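ORF98 PTP-2 (Cydia pomonella granulosis virus, PDB 6I28) probably acts as a dual-specificity protein phosphatase, removing phosphate from phosphotyrosine and from phosphoserine or phosphothreonine of proteins. Local coordinates at residues R13-G21 / S111-I119; P60-H68 / N81-K92. All blocks are in the same frame, centred on the assembly; numbering follows the deposited sequence. Where two conformers were deposited one is given.

Contacts 1 and 2 illustrate how neighbouring helices share one face of a mixed sheet. In contact 1 helix 110-123 lies over strand 18-21; in contact 2 helix 82-95 lies over strand 64-68, at the edge of the same sheet, with strands 100-103 and 41-46 in between. Contact 2 is nested inside the loop closed by contact 1, and their centres are about 13 Å apart. The helices also meet directly: Y118 CD1 meets F86 CE1 at 3.5 Å, and L114 CD1 lies 3.8 Å from L85 CB. Helix 110-123 starts near the phosphatase signature loop; the side chain of S111 is about 7 Å from a bound calcium ion, that of V67 about 13 Å.

Contact 1: R13-G21 / S111-I119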
loop_
_atom_site.group_PDB
_atom_site.type_symbol
_atom_site.label_atom_id
_atom_site.label_comp_id
_atom_site.label_asym_id
_atom_site.label_seq_id
_atom_site.Cartn_x
_atom_site.Cartn_y
_atom_site.Cartn_z
ATOM N N ARG A 13 -8.040 -6.902 -5.757
ATOM C CA ARG A 13 -7.827 -5.761 -6.632
ATOM C C ARG A 13 -8.551 -4.559 -6.066
ATOM O O ARG A 13 -9.774 -4.616 -5.854
ATOM C CB ARG A 13 -8.308 -6.019 -8.059
ATOM C CG ARG A 13 -7.955 -4.814 -8.976
ATOM C CD ARG A 13 -8.404 -4.990 -10.434
ATOM N NE ARG A 13 -7.527 -5.849 -11.248
ATOM C CZ ARG A 13 -6.373 -5.451 -11.766
ATOM N NH1 ARG A 13 -5.934 -4.229 -11.548
ATOM N NH2 ARG A 13 -5.666 -6.268 -12.518
ATOM N N ILE A 14 -7.815 -3.478 -5.821
ATOM C CA ILE A 14 -8.401 -2.244 -5.290
ATOM C C ILE A 14 -8.829 -1.281 -6.407
ATOM O O ILE A 14 -9.905 -0.674 -6.348
ATOM C CB ILE A 14 -7.385 -1.568 -4.331
ATOM C CG1 ILE A 14 -6.997 -2.486 -3.169
ATOM C CG2 ILE A 14 -7.940 -0.240 -3.772
ATOM C CD1 ILE A 14 -8.225 -3.064 -2.426
ATOM N N ASN A 15 -8.004 -1.075 -7.423
ATOM C CA ASN A 15 -8.324 -0.283 -8.601
ATOM C C ASN A 15 -7.466 -0.816 -9.748
ATOM O O ASN A 15 -6.889 -1.892 -9.639
ATOM C CB ASN A 15 -8.152 1.218 -8.329
ATOM C CG ASN A 15 -6.727 1.634 -8.064
ATOM O OD1 ASN A 15 -5.761 0.898 -8.323
ATOM N ND2 ASN A 15 -6.575 2.857 -7.548
ATOM N N GLN A 16 -7.403 -0.074 -10.865
ATOM C CA GLN A 16 -6.686 -0.594 -12.025
ATOM C C GLN A 16 -5.189 -0.709 -11.772
ATOM O O GLN A 16 -4.520 -1.421 -12.510
ATOM C CB GLN A 16 -6.947 0.277 -13.249
ATOM C CG GLN A 16 -8.187 -0.190 -14.067
ATOM C CD GLN A 16 -8.396 -1.737 -14.143
ATOM O OE1 GLN A 16 -9.461 -2.259 -13.783
ATOM N NE2 GLN A 16 -7.368 -2.456 -14.599
ATOM N N ASP A 17 -4.661 -0.052 -10.734
ATOM C CA ASP A 17 -3.221 -0.028 -10.474
ATOM C C ASP A 17 -2.759 -0.856 -9.286
ATOM O O ASP A 17 -1.561 -1.168 -9.197
ATOM C CB ASP A 17 -2.733 1.416 -10.191
ATOM C CG ASP A 17 -3.085 2.391 -11.260
ATOM O OD1 ASP A 17 -2.904 2.046 -12.456
ATOM O OD2 ASP A 17 -3.604 3.540 -10.920
ATOM N N LEU A 18 -3.644 -1.183 -8.335
ATOM C CA LEU A 18 -3.250 -1.668 -7.022
ATOM C C LEU A 18 -4.019 -2.908 -6.598
ATOM O O LEU A 18 -5.242 -2.968 -6.778
ATOM C CB LEU A 18 -3.502 -0.595 -5.928
ATOM C CG LEU A 18 -2.714 0.689 -5.985
ATOM C CD1 LEU A 18 -3.178 1.564 -4.842
ATOM C CD2 LEU A 18 -1.180 0.440 -5.942
ATOM N N PHE A 19 -3.283 -3.881 -6.059
ATOM C CA PHE A 19 -3.760 -4.977 -5.215
ATOM C C PHE A 19 -3.272 -4.814 -3.779
ATOM O O PHE A 19 -2.184 -4.284 -3.521
ATOM C CB PHE A 19 -3.287 -6.335 -5.734
ATOM C CG PHE A 19 -3.759 -6.667 -7.105
ATOM C CD1 PHE A 19 -3.186 -6.113 -8.227
ATOM C CD2 PHE A 19 -4.779 -7.571 -7.277
ATOM C CE1 PHE A 19 -3.647 -6.463 -9.464
ATOM C CE2 PHE A 19 -5.222 -7.900 -8.529
ATOM C CZ PHE A 19 -4.669 -7.343 -9.604
ATOM N N VAL A 20 -4.098 -5.253 -2.826
ATOM C CA VAL A 20 -3.714 -5.330 -1.414
ATOM C C VAL A 20 -3.984 -6.742 -0.882
ATOM O O VAL A 20 -5.041 -7.334 -1.140
ATOM C CB VAL A 20 -4.478 -4.313 -0.546
ATOM C CG1 VAL A 20 -4.184 -4.606 0.892
ATOM C CG2 VAL A 20 -4.174 -2.935 -0.943
ATOM N N GLY A 21 -3.031 -7.301 -0.156
ATOM C CA GLY A 21 -3.224 -8.611 0.412
ATOM C C GLY A 21 -2.284 -8.904 1.550
ATOM O O GLY A 21 -1.569 -8.020 2.039
ATOM N N SER A 111 -0.313 -2.765 4.761
ATOM C CA SER A 111 -0.455 -2.633 3.301
ATOM C C SER A 111 -1.615 -1.708 2.958
ATOM O O SER A 111 -1.500 -0.835 2.065
ATOM C CB SER A 111 -0.652 -4.015 2.666
ATOM O OG SER A 111 -1.757 -4.688 3.277
ATOM N N ALA A 112 -2.727 -1.839 3.707
ATOM C CA ALA A 112 -3.889 -0.995 3.442
ATOM C C ALA A 112 -3.577 0.484 3.667
ATOM O O ALA A 112 -4.075 1.352 2.939
ATOM C CB ALA A 112 -5.061 -1.407 4.322
ATOM N N THR A 113 -2.741 0.785 4.661
ATOM C CA THR A 113 -2.335 2.155 4.930
ATOM C C THR A 113 -1.624 2.777 3.737
ATOM O O THR A 113 -1.921 3.898 3.320
ATOM C CB THR A 113 -1.487 2.178 6.194
ATOM O OG1 THR A 113 -2.339 1.926 7.339
ATOM C CG2 THR A 113 -0.799 3.553 6.447
ATOM N N LEU A 114 -0.665 2.060 3.140
ATOM C CA LEU A 114 -0.003 2.616 1.963
ATOM C C LEU A 114 -0.934 2.767 0.770
ATOM O O LEU A 114 -0.816 3.759 0.024
ATOM C CB LEU A 114 1.213 1.770 1.580
ATOM C CG LEU A 114 2.060 2.170 0.364
ATOM C CD1 LEU A 114 2.565 3.583 0.519
ATOM C CD2 LEU A 114 3.213 1.179 0.142
ATOM N N ALA A 115 -1.807 1.785 0.529
ATOM C CA ALA A 115 -2.765 1.893 -0.570
ATOM C C ALA A 115 -3.663 3.104 -0.390
ATOM O O ALA A 115 -3.863 3.889 -1.338
ATOM C CB ALA A 115 -3.573 0.615 -0.669
ATOM N N ILE A 116 -4.155 3.318 0.828
ATOM C CA ILE A 116 -5.061 4.428 1.097
ATOM C C ILE A 116 -4.324 5.730 0.863
ATOM O O ILE A 116 -4.865 6.663 0.275
ATOM C CB ILE A 116 -5.633 4.327 2.525
ATOM C CG1 ILE A 116 -6.629 3.164 2.671
ATOM C CG2 ILE A 116 -6.303 5.669 2.971
ATOM C CD1 ILE A 116 -7.226 2.944 4.084
ATOM N N TYR A 117 -3.063 5.800 1.281
ATOM C CA TYR A 117 -2.301 7.031 1.135
ATOM C C TYR A 117 -2.014 7.323 -0.334
ATOM O O TYR A 117 -2.134 8.476 -0.788
ATOM C CB TYR A 117 -0.973 6.920 1.878
ATOM C CG TYR A 117 -0.113 8.177 1.719
ATOM C CD1 TYR A 117 -0.546 9.393 2.104
ATOM C CD2 TYR A 117 1.141 8.101 1.162
ATOM C CE1 TYR A 117 0.242 10.556 1.969
ATOM C CE2 TYR A 117 1.960 9.209 0.995
ATOM C CZ TYR A 117 1.517 10.446 1.387
ATOM O OH TYR A 117 2.295 11.584 1.244
ATOM N N TYR A 118 -1.629 6.296 -1.101
ATOM C CA TYR A 118 -1.504 6.484 -2.523
ATOM C C TYR A 118 -2.751 7.038 -3.158
ATOM O O TYR A 118 -2.658 7.958 -3.971
ATOM C CB TYR A 118 -1.068 5.191 -3.214
ATOM C CG TYR A 118 -0.811 5.383 -4.666
ATOM C CD1 TYR A 118 0.414 5.894 -5.073
ATOM C CD2 TYR A 118 -1.779 5.141 -5.651
ATOM C CE1 TYR A 118 0.689 6.123 -6.369
ATOM C CE2 TYR A 118 -1.460 5.348 -7.016
ATOM C CZ TYR A 118 -0.226 5.872 -7.347
ATOM O OH TYR A 118 0.157 6.139 -8.646
ATOM N N ILE A 119 -3.950 6.582 -2.733
ATOM C CA ILE A 119 -5.183 7.099 -3.315
ATOM C C ILE A 119 -5.504 8.508 -2.816
ATOM O O ILE A 119 -5.941 9.356 -3.597
ATOM C CB ILE A 119 -6.300 6.064 -3.008
ATOM C CG1 ILE A 119 -6.052 4.771 -3.831
ATOM C CG2 ILE A 119 -7.707 6.635 -3.259
ATOM C CD1 ILE A 119 -7.057 3.693 -3.591
HETATM O O HOH W 1 -2.193 6.461 -10.001
#
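V20 and A115 form the tight part of this contact, where a strand lies against a helix running almost antiparallel to it (157° between segment axes). The CG2 branch of V20 meets A115 CB at 3.6 Å. With its CG1 anti to the backbone N (chi1 171°), V20 sends that other methyl to the first turn, 3.4 Å from S111 OG. One strand residue thus spans a full helical turn. Two residues back, L18 uses a single methyl: CD1 approaches the Y118 ring obliquely, 3.9 Å from its CD2, and also brushes A115 and I119. Toward the connection before L18, where N15 and D17 are partly exposed, the contacts are sparser. I119 CD1 touches I14 CG2 at 4.0 Å and grazes the amide of N15, whose ND2 bonds to a glycerol probably from the crystallisation liquor. N15 OD1 also accepts from D17 N at 2.8 Å in an Asx turn. A water 2.7 Å from Y118 OH reaches D17 only weakly. At the opposite end S111 packs on C104, and helix 110-123 follows the loop that, as in related phosphatases, probably binds phosphate. Such a helix on the central sheet belongs to the alpha/beta fold of cysteine-dependent phosphatases.

Contact 2: P60-H68 / N81-K92; sequences PDGDHLHVH and NLEMLFNYLWLK
The carbonyl oxygen of G62, in the type II turn leading into strand 64-68, is gripped by two side chains of one helix. Y88 OH donates to G62 O at 2.7 Å, tilted 27° from the carbonyl plane, and K92 NZ adds a weak bond. The same ammonium group forms a salt bridge to D63, its NZ 2.8 Å from OD1. K92 also pairs with E96, and D63 with K98. K92 CG, beside its own backbone N (chi1 -72°), lies 3.9 Å above the Y88 ring plane, toward the rim of the face opposite L65; chi2 then bends the chain toward the turn. On the L65 side CD2 makes a CH-pi contact, 3.7 Å from the ring centroid and 19° off its normal. The ring thus has an aliphatic group on each face, while its hydroxyl is tied to the turn. Farther along, V67 CG2 meets L85 CD2 tip to tip at 3.8 Å and M84 CE likewise. V67 CG1 lies against the amide of N81, whose ND2 bonds to A77 O. Directed bonds and paired charges thus fix the turn, while helix and strand meet through apolar groups, the strand itself being hydrogen-bonded to strand 41-46.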
loop_
_atom_site.group_PDB
_atom_site.type_symbol
_atom_site.label_atom_id
_atom_site.label_comp_id
_atom_site.label_asym_id
_atom_site.label_seq_id
_atom_site.Cartn_x
_atom_site.Cartn_y
_atom_site.Cartn_z
ATOM N N PRO A 60 12.016 -8.991 -11.732
ATOM C CA PRO A 60 13.263 -8.340 -12.192
ATOM C C PRO A 60 13.725 -7.352 -11.132
ATOM O O PRO A 60 12.944 -6.850 -10.293
ATOM C CB PRO A 60 12.859 -7.622 -13.473
ATOM C CG PRO A 60 11.633 -8.482 -14.003
ATOM C CD PRO A 60 10.908 -8.880 -12.708
ATOM N N ASP A 61 15.017 -7.082 -11.167
ATOM C CA ASP A 61 15.623 -6.111 -10.273
ATOM C C ASP A 61 14.822 -4.822 -10.295
ATOM O O ASP A 61 14.564 -4.257 -11.365
ATOM C CB ASP A 61 17.065 -5.820 -10.693
ATOM C CG ASP A 61 18.005 -6.974 -10.409
ATOM O OD1 ASP A 61 17.775 -7.733 -9.433
ATOM O OD2 ASP A 61 18.977 -7.113 -11.156
ATOM N N GLY A 62 14.412 -4.370 -9.123
ATOM C CA GLY A 62 13.740 -3.139 -8.999
ATOM C C GLY A 62 12.250 -3.268 -8.923
ATOM O O GLY A 62 11.589 -2.314 -8.557
ATOM N N ASP A 63 11.708 -4.432 -9.280
ATOM C CA ASP A 63 10.265 -4.638 -9.249
ATOM C C ASP A 63 9.789 -5.295 -7.976
ATOM O O ASP A 63 8.561 -5.484 -7.814
ATOM C CB ASP A 63 9.777 -5.449 -10.452
ATOM C CG ASP A 63 9.894 -4.690 -11.766
ATOM O OD1 ASP A 63 9.981 -3.443 -11.753
ATOM O OD2 ASP A 63 9.958 -5.348 -12.814
ATOM N N HIS A 64 10.658 -5.469 -6.997
ATOM C CA HIS A 64 10.246 -5.976 -5.687
ATOM C C HIS A 64 10.953 -5.160 -4.618
ATOM O O HIS A 64 12.181 -5.210 -4.504
ATOM C CB HIS A 64 10.556 -7.455 -5.543
ATOM C CG HIS A 64 9.891 -8.088 -4.366
ATOM N ND1 HIS A 64 9.748 -9.454 -4.235
ATOM C CD2 HIS A 64 9.320 -7.537 -3.269
ATOM C CE1 HIS A 64 9.109 -9.707 -3.106
ATOM N NE2 HIS A 64 8.840 -8.561 -2.502
ATOM N N LEU A 65 10.183 -4.375 -3.892
ATOM C CA LEU A 65 10.616 -3.502 -2.824
ATOM C C LEU A 65 10.150 -4.041 -1.480
ATOM O O LEU A 65 8.991 -4.412 -1.322
ATOM C CB LEU A 65 10.018 -2.111 -3.016
ATOM C CG LEU A 65 10.372 -0.997 -2.026
ATOM C CD1 LEU A 65 11.882 -0.898 -2.058
ATOM C CD2 LEU A 65 9.761 0.340 -2.353
ATOM N N HIS A 66 11.021 -3.983 -0.500
ATOM C CA HIS A 66 10.749 -4.386 0.873
ATOM C C HIS A 66 11.062 -3.227 1.803
ATOM O O HIS A 66 12.140 -2.641 1.715
ATOM C CB HIS A 66 11.620 -5.603 1.262
ATOM C CG HIS A 66 11.576 -5.943 2.717
ATOM N ND1 HIS A 66 12.713 -6.092 3.489
ATOM C CD2 HIS A 66 10.530 -6.146 3.554
ATOM C CE1 HIS A 66 12.374 -6.385 4.732
ATOM N NE2 HIS A 66 11.054 -6.410 4.798
ATOM N N VAL A 67 10.152 -2.921 2.724
ATOM C CA VAL A 67 10.455 -2.103 3.888
ATOM C C VAL A 67 10.164 -2.934 5.138
ATOM O O VAL A 67 9.022 -3.384 5.332
ATOM C CB VAL A 67 9.637 -0.794 3.929
ATOM C CG1 VAL A 67 9.941 -0.070 5.224
ATOM C CG2 VAL A 67 9.950 0.105 2.756
ATOM N N HIS A 68 11.174 -3.131 5.976
ATOM C CA HIS A 68 10.974 -3.779 7.257
ATOM C C HIS A 68 10.242 -2.840 8.204
ATOM O O HIS A 68 10.784 -1.793 8.592
ATOM C CB HIS A 68 12.318 -4.153 7.857
ATOM C CG HIS A 68 12.212 -4.894 9.146
ATOM N ND1 HIS A 68 12.063 -4.257 10.366
ATOM C CD2 HIS A 68 12.262 -6.219 9.412
ATOM C CE1 HIS A 68 12.013 -5.162 11.326
ATOM N NE2 HIS A 68 12.148 -6.357 10.775
ATOM N N ASN A 81 9.242 5.913 5.831
ATOM C CA ASN A 81 9.438 5.554 4.434
ATOM C C ASN A 81 8.252 5.923 3.548
ATOM O O ASN A 81 8.223 5.561 2.378
ATOM C CB ASN A 81 9.712 4.059 4.379
ATOM C CG ASN A 81 11.101 3.714 4.823
ATOM O OD1 ASN A 81 12.029 3.796 4.027
ATOM N ND2 ASN A 81 11.270 3.350 6.108
ATOM N N LEU A 82 7.257 6.651 4.085
ATOM C CA LEU A 82 6.049 6.888 3.304
ATOM C C LEU A 82 6.331 7.623 2.002
ATOM O O LEU A 82 5.825 7.218 0.950
ATOM C CB LEU A 82 5.042 7.657 4.134
ATOM C CG LEU A 82 3.613 7.634 3.662
ATOM C CD1 LEU A 82 3.027 6.219 3.613
ATOM C CD2 LEU A 82 2.788 8.548 4.553
ATOM N N GLU A 83 7.217 8.615 2.027
ATOM C CA GLU A 83 7.521 9.387 0.816
ATOM C C GLU A 83 8.224 8.523 -0.223
ATOM O O GLU A 83 7.802 8.481 -1.383
ATOM C CB GLU A 83 8.363 10.608 1.142
ATOM C CG GLU A 83 8.627 11.449 -0.083
ATOM C CD GLU A 83 7.419 12.217 -0.553
ATOM O OE1 GLU A 83 6.454 12.327 0.232
ATOM O OE2 GLU A 83 7.454 12.719 -1.712
ATOM N N MET A 84 9.253 7.783 0.180
ATOM C CA MET A 84 9.933 6.866 -0.731
ATOM C C MET A 84 8.954 5.835 -1.293
ATOM O O MET A 84 8.899 5.585 -2.503
ATOM C CB MET A 84 11.099 6.187 0.009
ATOM C CG MET A 84 11.938 5.221 -0.823
ATOM S SD MET A 84 11.120 3.590 -0.960
ATOM C CE MET A 84 11.414 2.914 0.684
ATOM N N LEU A 85 8.077 5.294 -0.449
ATOM C CA LEU A 85 7.134 4.297 -0.931
ATOM C C LEU A 85 6.166 4.900 -1.940
ATOM O O LEU A 85 5.862 4.303 -2.971
ATOM C CB LEU A 85 6.366 3.720 0.251
ATOM C CG LEU A 85 7.189 2.713 1.081
ATOM C CD1 LEU A 85 6.517 2.502 2.415
ATOM C CD2 LEU A 85 7.368 1.359 0.321
ATOM N N PHE A 86 5.615 6.061 -1.619
ATOM C CA PHE A 86 4.753 6.745 -2.575
ATOM C C PHE A 86 5.403 6.945 -3.933
ATOM O O PHE A 86 4.787 6.666 -4.977
ATOM C CB PHE A 86 4.255 8.086 -2.047
ATOM C CG PHE A 86 3.384 8.821 -3.040
ATOM C CD1 PHE A 86 2.038 8.537 -3.155
ATOM C CD2 PHE A 86 3.943 9.703 -3.951
ATOM C CE1 PHE A 86 1.290 9.159 -4.078
ATOM C CE2 PHE A 86 3.173 10.305 -4.891
ATOM C CZ PHE A 86 1.826 10.074 -4.894
ATOM N N ASN A 87 6.642 7.447 -3.935
ATOM C CA ASN A 87 7.350 7.723 -5.177
ATOM C C ASN A 87 7.640 6.454 -5.931
ATOM O O ASN A 87 7.531 6.431 -7.161
ATOM C CB ASN A 87 8.609 8.470 -4.874
ATOM C CG ASN A 87 8.336 9.875 -4.497
ATOM O OD1 ASN A 87 7.428 10.490 -5.014
ATOM N ND2 ASN A 87 9.126 10.406 -3.580
ATOM N N TYR A 88 7.941 5.357 -5.225
ATOM C CA TYR A 88 8.092 4.073 -5.893
ATOM C C TYR A 88 6.809 3.657 -6.602
ATOM O O TYR A 88 6.795 3.311 -7.797
ATOM C CB TYR A 88 8.511 3.033 -4.885
ATOM C CG TYR A 88 8.764 1.677 -5.463
ATOM C CD1 TYR A 88 9.992 1.358 -6.054
ATOM C CD2 TYR A 88 7.780 0.701 -5.450
ATOM C CE1 TYR A 88 10.187 0.116 -6.552
ATOM C CE2 TYR A 88 7.999 -0.554 -5.948
ATOM C CZ TYR A 88 9.219 -0.856 -6.500
ATOM O OH TYR A 88 9.362 -2.131 -7.010
ATOM N N LEU A 89 5.675 3.753 -5.892
ATOM C CA LEU A 89 4.426 3.391 -6.553
ATOM C C LEU A 89 4.168 4.282 -7.770
ATOM O O LEU A 89 3.776 3.800 -8.833
ATOM C CB LEU A 89 3.301 3.542 -5.552
ATOM C CG LEU A 89 3.309 2.517 -4.390
ATOM C CD1 LEU A 89 2.271 3.043 -3.367
ATOM C CD2 LEU A 89 2.996 1.134 -4.794
ATOM N N TRP A 90 4.331 5.593 -7.605
ATOM C CA TRP A 90 4.051 6.547 -8.672
ATOM C C TRP A 90 4.920 6.250 -9.905
ATOM O O TRP A 90 4.411 6.180 -11.027
ATOM C CB TRP A 90 4.232 7.958 -8.125
ATOM C CG TRP A 90 3.461 8.956 -8.998
ATOM C CD1 TRP A 90 2.154 9.404 -8.800
ATOM C CD2 TRP A 90 3.903 9.549 -10.186
ATOM N NE1 TRP A 90 1.797 10.241 -9.788
ATOM C CE2 TRP A 90 2.850 10.357 -10.664
ATOM C CE3 TRP A 90 5.096 9.488 -10.903
ATOM C CZ2 TRP A 90 2.951 11.078 -11.813
ATOM C CZ3 TRP A 90 5.192 10.197 -12.033
ATOM C CH2 TRP A 90 4.128 10.993 -12.496
ATOM N N LEU A 91 6.188 5.922 -9.701
ATOM C CA LEU A 91 7.061 5.700 -10.838
ATOM C C LEU A 91 6.789 4.354 -11.517
ATOM O O LEU A 91 6.902 4.256 -12.760
ATOM C CB LEU A 91 8.522 5.824 -10.387
ATOM C CG LEU A 91 8.942 7.200 -9.860
ATOM C CD1 LEU A 91 10.254 7.125 -9.051
ATOM C CD2 LEU A 91 9.088 8.199 -11.036
ATOM N N LYS A 92 6.436 3.323 -10.739
ATOM C CA LYS A 92 6.065 2.032 -11.326
ATOM C C LYS A 92 4.749 2.121 -12.067
ATOM O O LYS A 92 4.592 1.548 -13.149
ATOM C CB LYS A 92 6.010 0.966 -10.254
ATOM C CG LYS A 92 7.443 0.579 -9.740
ATOM C CD LYS A 92 8.422 -0.007 -10.783
ATOM C CE LYS A 92 9.783 -0.207 -10.153
ATOM N NZ LYS A 92 10.707 -0.824 -11.161
#